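Side-chain contacts in Non-structural protein 5 (Modoc virus, PDB 2WA2), which probably methylates the cap of the viral RNA, at the guanine N7 and ribose 2'-O positions, with S-adenosylmethionine as methyl donor: residues G94-Y99 with L153-E158; L216-L221 with H227-V232. The protein carries 4 engineered substitutions. All coordinates share one frame; numbering follows the deposited sequence.

Both contacts are buried and reach the same mixed sheet, but their chemistry differs with their place in it. Contact 1 joins the start of helix 95-101 to the end of the central parallel strand 151-154 through a single indole ring and a bound S-adenosylmethionine, with no direct hydrogen bond between the two segments. Contact 2 is a beta hairpin at the edge of the sheet, built on paired backbones, aliphatic packing and one arginine. Strand 188-193 lies between strands 151-154 and 229-232, yet the contacts meet, because the side chain of Tyr230 in contact 2 reaches both Asp155 and Trp96 of contact 1.

Contact 1 of 2, residues G94-Y99 with L153-E158; sequences GSWSYY and LCDIGE. Engineered in segment 94-99: Ser95 (natural residue Gly). With SAM (S-adenosylmethionine), chain C; SO4 (sulfate ion), chain D.
Asp155 and Trp96 converge on the amino nitrogen of S-adenosylmethionine: Asp155 OD2 accepts a hydrogen bond from SAM N at 2.8 Å, and the same nitrogen lies 3.4 Å above the plane of the indole, toward its rim. The setting is the Rossmann-like methyltransferase fold, in which the glycine-rich turn ending at Gly94 leads into helix 95-101 and the acidic residue follows the end of strand 151-154. Asp155 shares the ring face used by the ligand. Its CB stands 3.6 Å from the centroid of the six-membered ring of Trp96 in a CH-pi contact; with CG anti to the backbone N (chi1 -164°), the carboxylate is carried over the same face, its plane 6° from that of the indole. Its other oxygen, OD1, probably hydrogen-bonds Tyr230 OH, so both ends of the carboxylate are tied. Leu153 meets the edge of the indole instead, its CB 3.8 Å from Trp96 CE3. The ligand carboxylate lies at the start of the helix, where two weak bonds reach it, from the N of the engineered Ser95 to OXT and from Trp96 N to O. Farther along, Ile156 lies against the adenosine, its CD1 3.8 Å from SAM C5.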
loop_
_atom_site.group_PDB
_atom_site.type_symbol
_atom_site.label_atom_id
_atom_site.label_comp_id
_atom_site.label_asym_id
_atom_site.label_seq_id
_atom_site.Cartn_x
_atom_site.Cartn_y
_atom_site.Cartn_z
ATOM N N GLY A 94 -13.040 -3.326 0.706
ATOM C CA GLY A 94 -13.424 -1.998 0.241
ATOM C C GLY A 94 -13.332 -0.846 1.244
ATOM O O GLY A 94 -13.950 0.196 1.020
ATOM N N SER A 95 -12.548 -1.005 2.307
ATOM C CA SER A 95 -12.404 0.053 3.332
ATOM C C SER A 95 -11.823 1.325 2.758
ATOM O O SER A 95 -12.270 2.408 3.103
ATOM C CB SER A 95 -11.551 -0.408 4.528
ATOM O OG SER A 95 -12.313 -1.228 5.394
ATOM N N TRP A 96 -10.827 1.207 1.878
ATOM C CA TRP A 96 -10.254 2.412 1.249
ATOM C C TRP A 96 -11.286 3.133 0.387
ATOM O O TRP A 96 -11.290 4.350 0.307
ATOM C CB TRP A 96 -9.024 2.053 0.392
ATOM C CG TRP A 96 -7.713 1.882 1.201
ATOM C CD1 TRP A 96 -7.593 1.611 2.542
ATOM C CD2 TRP A 96 -6.376 1.997 0.695
ATOM N NE1 TRP A 96 -6.253 1.554 2.898
ATOM C CE2 TRP A 96 -5.490 1.779 1.786
ATOM C CE3 TRP A 96 -5.833 2.268 -0.578
ATOM C CZ2 TRP A 96 -4.101 1.841 1.644
ATOM C CZ3 TRP A 96 -4.429 2.332 -0.719
ATOM C CH2 TRP A 96 -3.590 2.111 0.387
ATOM N N SER A 97 -12.142 2.372 -0.285
ATOM C CA SER A 97 -13.129 2.939 -1.194
ATOM C C SER A 97 -14.182 3.734 -0.421
ATOM O O SER A 97 -14.569 4.825 -0.838
ATOM C CB SER A 97 -13.774 1.820 -2.010
ATOM O OG SER A 97 -12.881 1.435 -3.043
ATOM N N TYR A 98 -14.613 3.187 0.709
ATOM C CA TYR A 98 -15.578 3.840 1.596
ATOM C C TYR A 98 -14.938 5.037 2.268
ATOM O O TYR A 98 -15.593 6.058 2.479
ATOM C CB TYR A 98 -16.128 2.860 2.625
ATOM C CG TYR A 98 -17.197 1.953 2.058
ATOM C CD1 TYR A 98 -18.445 2.465 1.682
ATOM C CD2 TYR A 98 -16.964 0.595 1.883
ATOM C CE1 TYR A 98 -19.424 1.641 1.128
ATOM C CE2 TYR A 98 -17.953 -0.242 1.355
ATOM C CZ TYR A 98 -19.164 0.290 0.972
ATOM O OH TYR A 98 -20.121 -0.536 0.433
ATOM N N TYR A 99 -13.652 4.926 2.591
ATOM C CA TYR A 99 -12.951 6.087 3.093
ATOM C C TYR A 99 -12.914 7.189 2.039
ATOM O O TYR A 99 -13.345 8.318 2.304
ATOM C CB TYR A 99 -11.545 5.763 3.617
ATOM C CG TYR A 99 -10.910 7.007 4.171
ATOM C CD1 TYR A 99 -11.255 7.484 5.440
ATOM C CD2 TYR A 99 -10.034 7.760 3.402
ATOM C CE1 TYR A 99 -10.696 8.675 5.939
ATOM C CE2 TYR A 99 -9.463 8.947 3.893
ATOM C CZ TYR A 99 -9.812 9.399 5.152
ATOM O OH TYR A 99 -9.232 10.570 5.604
ATOM N N LEU A 153 -5.284 4.641 -6.151
ATOM C CA LEU A 153 -5.040 3.944 -4.878
ATOM C C LEU A 153 -4.774 2.491 -5.172
ATOM O O LEU A 153 -5.437 1.902 -6.013
ATOM C CB LEU A 153 -6.261 4.029 -3.933
ATOM C CG LEU A 153 -6.730 5.437 -3.537
ATOM C CD1 LEU A 153 -7.883 5.337 -2.537
ATOM C CD2 LEU A 153 -5.571 6.298 -2.968
ATOM N N CYS A 154 -3.833 1.881 -4.450
ATOM C CA CYS A 154 -3.631 0.445 -4.633
ATOM C C CYS A 154 -3.065 -0.137 -3.360
ATOM O O CYS A 154 -2.044 0.340 -2.868
ATOM C CB CYS A 154 -2.665 0.189 -5.777
ATOM S SG CYS A 154 -2.372 -1.566 -6.169
ATOM N N ASP A 155 -3.743 -1.134 -2.820
ATOM C CA ASP A 155 -3.317 -1.704 -1.545
ATOM C C ASP A 155 -3.097 -3.215 -1.710
ATOM O O ASP A 155 -3.440 -4.008 -0.837
ATOM C CB ASP A 155 -4.355 -1.366 -0.470
ATOM C CG ASP A 155 -3.846 -1.559 0.967
ATOM O OD1 ASP A 155 -2.633 -1.460 1.230
ATOM O OD2 ASP A 155 -4.685 -1.774 1.853
ATOM N N ILE A 156 -2.506 -3.599 -2.836
ATOM C CA ILE A 156 -2.195 -5.007 -3.101
ATOM C C ILE A 156 -0.839 -5.403 -2.487
ATOM O O ILE A 156 0.134 -4.661 -2.586
ATOM C CB ILE A 156 -2.193 -5.283 -4.625
ATOM C CG1 ILE A 156 -3.597 -5.076 -5.204
ATOM C CG2 ILE A 156 -1.691 -6.689 -4.957
ATOM C CD1 ILE A 156 -3.615 -5.227 -6.681
ATOM N N GLY A 157 -0.790 -6.581 -1.864
ATOM C CA GLY A 157 0.466 -7.137 -1.374
ATOM C C GLY A 157 0.114 -7.959 -0.161
ATOM O O GLY A 157 -0.243 -7.416 0.885
ATOM N N GLU A 158 0.131 -9.278 -0.324
ATOM C CA GLU A 158 -0.107 -10.189 0.789
ATOM C C GLU A 158 1.240 -10.680 1.334
ATOM O O GLU A 158 2.040 -11.209 0.595
ATOM C CB GLU A 158 -0.962 -11.377 0.304
ATOM C CG GLU A 158 -1.283 -12.457 1.370
ATOM C CD GLU A 158 -2.202 -13.588 0.836
ATOM O OE1 GLU A 158 -2.596 -13.567 -0.365
ATOM O OE2 GLU A 158 -2.529 -14.508 1.618
HETATM N N SAM C . -7.380 -1.541 1.040
HETATM C CA SAM C . -8.091 -2.796 1.455
HETATM C C SAM C . -9.189 -2.474 2.474
HETATM O O SAM C . -9.195 -1.364 3.020
HETATM O OXT SAM C . -10.075 -3.287 2.797
HETATM C CB SAM C . -7.103 -3.794 2.058
HETATM C CG SAM C . -6.149 -4.405 1.040
HETATM S SD SAM C . -6.982 -5.810 0.282
HETATM C CE SAM C . -6.521 -7.091 1.493
HETATM C "C5'" SAM C . -5.839 -6.294 -1.029
HETATM C "C4'" SAM C . -6.680 -7.042 -2.064
HETATM O "O4'" SAM C . -6.073 -7.057 -3.330
HETATM C "C3'" SAM C . -6.878 -8.505 -1.678
HETATM O "O3'" SAM C . -8.215 -8.650 -1.268
HETATM C "C2'" SAM C . -6.621 -9.299 -2.947
HETATM O "O2'" SAM C . -7.686 -10.187 -3.180
HETATM C "C1'" SAM C . -6.572 -8.194 -4.006
HETATM N N9 SAM C . -5.734 -8.536 -5.151
HETATM C C8 SAM C . -4.500 -9.141 -5.118
HETATM N N7 SAM C . -4.048 -9.267 -6.370
HETATM C C5 SAM C . -5.002 -8.754 -7.195
HETATM C C6 SAM C . -5.069 -8.627 -8.583
HETATM N N6 SAM C . -4.107 -9.066 -9.374
HETATM N N1 SAM C . -6.180 -8.018 -9.137
HETATM C C2 SAM C . -7.206 -7.567 -8.351
HETATM N N3 SAM C . -7.162 -7.684 -6.976
HETATM C C4 SAM C . -6.059 -8.287 -6.433
HETATM S S SO4 D . -0.702 -10.573 -3.601
HETATM O O1 SO4 D . 0.382 -10.260 -2.669
HETATM O O2 SO4 D . -0.377 -9.958 -4.898
HETATM O O3 SO4 D . -0.822 -12.031 -3.731
HETATM O O4 SO4 D . -1.980 -10.041 -3.112
#

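Contact 2 of 2, residues L216-L221 with H227-V232; sequences LIRVPL and HEMYFV
Ile217 and Tyr230 form the hydrogen-bonded pair of an antiparallel hairpin, joined by Ile217 N to Tyr230 O (2.9 Å) and Tyr230 N to Ile217 O (2.8 Å). Leu216 and Phe231 make the neighbouring non-hydrogen-bonded pair. Beyond Ile217 the pairing gives way to side-chain and water bonds, both directed at Glu228 O. Arg218, bent at chi2 (74°), brings NH1 back to this carbonyl at 2.9 Å, with the oxygen 17° out of the guanidinium plane, and NH1 also bonds Thr226 O. A water takes the N-H of Val219 and donates to Glu228 O.

Apolar contacts lie on both faces of the hairpin. On the side of Leu216 and Phe231, the Met229 and Leu216 side chains cross at about a right angle, Met229 CE 3.6 Å from Leu216 CD2, while Leu216 CD1 rests on Phe231 CB. On the side of Ile217 and Tyr230, Ile217 CD1 meets Val232 CG2 at 4.0 Å, and Val219 CG2 approaches Tyr230 CD2 at 3.8 Å.

The Glu228 carboxylate forms salt bridges with Lys70 and Lys192 and a hydrogen bond with Ser222. Together with Asp155, these two lysines and Glu228 probably correspond to the Lys-Asp-Lys-Glu tetrad of related 2'-O-methyltransferases. The hold of Arg218 and the water on Glu228 O therefore probably acts as a second shell, fixing the backbone from which that carboxylate extends.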
loop_
_atom_site.group_PDB
_atom_site.type_symbol
_atom_site.label_atom_id
_atom_site.label_comp_id
_atom_site.label_asym_id
_atom_site.label_seq_id
_atom_site.Cartn_x
_atom_site.Cartn_y
_atom_site.Cartn_z
ATOM N N LEU A 216 8.260 7.670 -0.228
ATOM C CA LEU A 216 7.871 6.389 0.359
ATOM C C LEU A 216 7.781 6.566 1.853
ATOM O O LEU A 216 8.750 7.009 2.504
ATOM C CB LEU A 216 8.885 5.279 -0.004
ATOM C CG LEU A 216 8.451 3.877 0.422
ATOM C CD1 LEU A 216 7.369 3.358 -0.550
ATOM C CD2 LEU A 216 9.652 2.869 0.517
ATOM N N ILE A 217 6.645 6.214 2.429
ATOM C CA ILE A 217 6.427 6.461 3.861
ATOM C C ILE A 217 5.985 5.206 4.612
ATOM O O ILE A 217 5.371 4.297 4.027
ATOM C CB ILE A 217 5.417 7.629 4.113
ATOM C CG1 ILE A 217 4.028 7.276 3.544
ATOM C CG2 ILE A 217 5.982 8.970 3.549
ATOM C CD1 ILE A 217 2.880 8.251 3.877
ATOM N N ARG A 218 6.322 5.175 5.904
ATOM C CA ARG A 218 5.888 4.116 6.801
ATOM C C ARG A 218 4.739 4.641 7.660
ATOM O O ARG A 218 4.878 5.655 8.338
ATOM C CB ARG A 218 7.068 3.683 7.697
ATOM C CG ARG A 218 6.683 2.776 8.863
ATOM C CD ARG A 218 6.380 1.366 8.304
ATOM N NE ARG A 218 6.213 0.403 9.388
ATOM C CZ ARG A 218 6.080 -0.905 9.221
ATOM N NH1 ARG A 218 6.010 -1.422 7.988
ATOM N NH2 ARG A 218 5.981 -1.675 10.286
ATOM N N VAL A 219 3.603 3.953 7.629
ATOM C CA VAL A 219 2.489 4.288 8.508
ATOM C C VAL A 219 2.757 3.602 9.863
ATOM O O VAL A 219 2.992 2.393 9.907
ATOM C CB VAL A 219 1.164 3.816 7.881
ATOM C CG1 VAL A 219 -0.005 4.285 8.697
ATOM C CG2 VAL A 219 1.067 4.328 6.429
ATOM N N PRO A 220 2.784 4.371 10.959
ATOM C CA PRO A 220 3.088 3.818 12.293
ATOM C C PRO A 220 2.043 2.840 12.820
ATOM O O PRO A 220 2.313 2.102 13.779
ATOM C CB PRO A 220 3.182 5.067 13.192
ATOM C CG PRO A 220 2.431 6.120 12.462
ATOM C CD PRO A 220 2.624 5.838 10.991
ATOM N N LEU A 221 0.863 2.860 12.204
ATOM C CA LEU A 221 -0.179 1.858 12.421
ATOM C C LEU A 221 0.139 0.483 11.824
ATOM O O LEU A 221 -0.487 -0.514 12.196
ATOM C CB LEU A 221 -1.506 2.348 11.841
ATOM C CG LEU A 221 -2.148 3.564 12.524
ATOM C CD1 LEU A 221 -3.199 4.166 11.633
ATOM C CD2 LEU A 221 -2.819 3.104 13.755
ATOM N N HIS A 227 6.922 -5.142 6.639
ATOM C CA HIS A 227 7.798 -4.028 6.290
ATOM C C HIS A 227 7.090 -3.131 5.268
ATOM O O HIS A 227 7.744 -2.291 4.648
ATOM C CB HIS A 227 9.080 -4.583 5.691
ATOM C CG HIS A 227 10.293 -3.724 5.906
ATOM N ND1 HIS A 227 10.398 -2.437 5.413
ATOM C CD2 HIS A 227 11.476 -4.000 6.508
ATOM C CE1 HIS A 227 11.593 -1.950 5.723
ATOM N NE2 HIS A 227 12.268 -2.883 6.378
ATOM N N GLU A 228 5.758 -3.288 5.115
ATOM C CA GLU A 228 4.986 -2.493 4.108
ATOM C C GLU A 228 5.234 -0.999 4.264
ATOM O O GLU A 228 5.269 -0.457 5.371
ATOM C CB GLU A 228 3.467 -2.757 4.157
ATOM C CG GLU A 228 2.830 -2.212 5.445
ATOM C CD GLU A 228 1.427 -2.732 5.701
ATOM O OE1 GLU A 228 0.997 -3.646 4.974
ATOM O OE2 GLU A 228 0.766 -2.231 6.644
ATOM N N MET A 229 5.453 -0.353 3.136
ATOM C CA MET A 229 5.505 1.112 3.091
ATOM C C MET A 229 4.624 1.599 1.929
ATOM O O MET A 229 4.147 0.795 1.107
ATOM C CB MET A 229 6.960 1.573 2.975
ATOM C CG MET A 229 7.762 1.220 4.234
ATOM S SD MET A 229 9.528 1.557 4.077
ATOM C CE MET A 229 9.543 3.380 4.037
ATOM N N TYR A 230 4.356 2.902 1.879
ATOM C CA TYR A 230 3.379 3.423 0.931
ATOM C C TYR A 230 4.001 4.447 0.010
ATOM O O TYR A 230 4.586 5.421 0.474
ATOM C CB TYR A 230 2.134 3.955 1.621
ATOM C CG TYR A 230 1.292 2.797 2.113
ATOM C CD1 TYR A 230 0.291 2.255 1.299
ATOM C CD2 TYR A 230 1.532 2.219 3.358
ATOM C CE1 TYR A 230 -0.477 1.167 1.732
ATOM C CE2 TYR A 230 0.772 1.108 3.798
ATOM C CZ TYR A 230 -0.223 0.600 2.964
ATOM O OH TYR A 230 -0.958 -0.507 3.359
ATOM N N PHE A 231 3.913 4.199 -1.288
ATOM C CA PHE A 231 4.478 5.121 -2.264
ATOM C C PHE A 231 3.376 6.135 -2.533
ATOM O O PHE A 231 2.298 5.773 -3.044
ATOM C CB PHE A 231 4.910 4.378 -3.545
ATOM C CG PHE A 231 5.435 5.276 -4.640
ATOM C CD1 PHE A 231 6.596 6.037 -4.453
ATOM C CD2 PHE A 231 4.788 5.334 -5.886
ATOM C CE1 PHE A 231 7.095 6.868 -5.473
ATOM C CE2 PHE A 231 5.285 6.165 -6.928
ATOM C CZ PHE A 231 6.425 6.944 -6.716
ATOM N N VAL A 232 3.656 7.400 -2.185
ATOM C CA VAL A 232 2.621 8.429 -2.118
ATOM C C VAL A 232 3.024 9.702 -2.907
ATOM O O VAL A 232 4.216 10.023 -3.040
ATOM C CB VAL A 232 2.242 8.781 -0.634
ATOM C CG1 VAL A 232 1.649 7.571 0.166
ATOM C CG2 VAL A 232 3.451 9.358 0.126
HETATM O O HOH W 1 3.287 1.383 6.411
#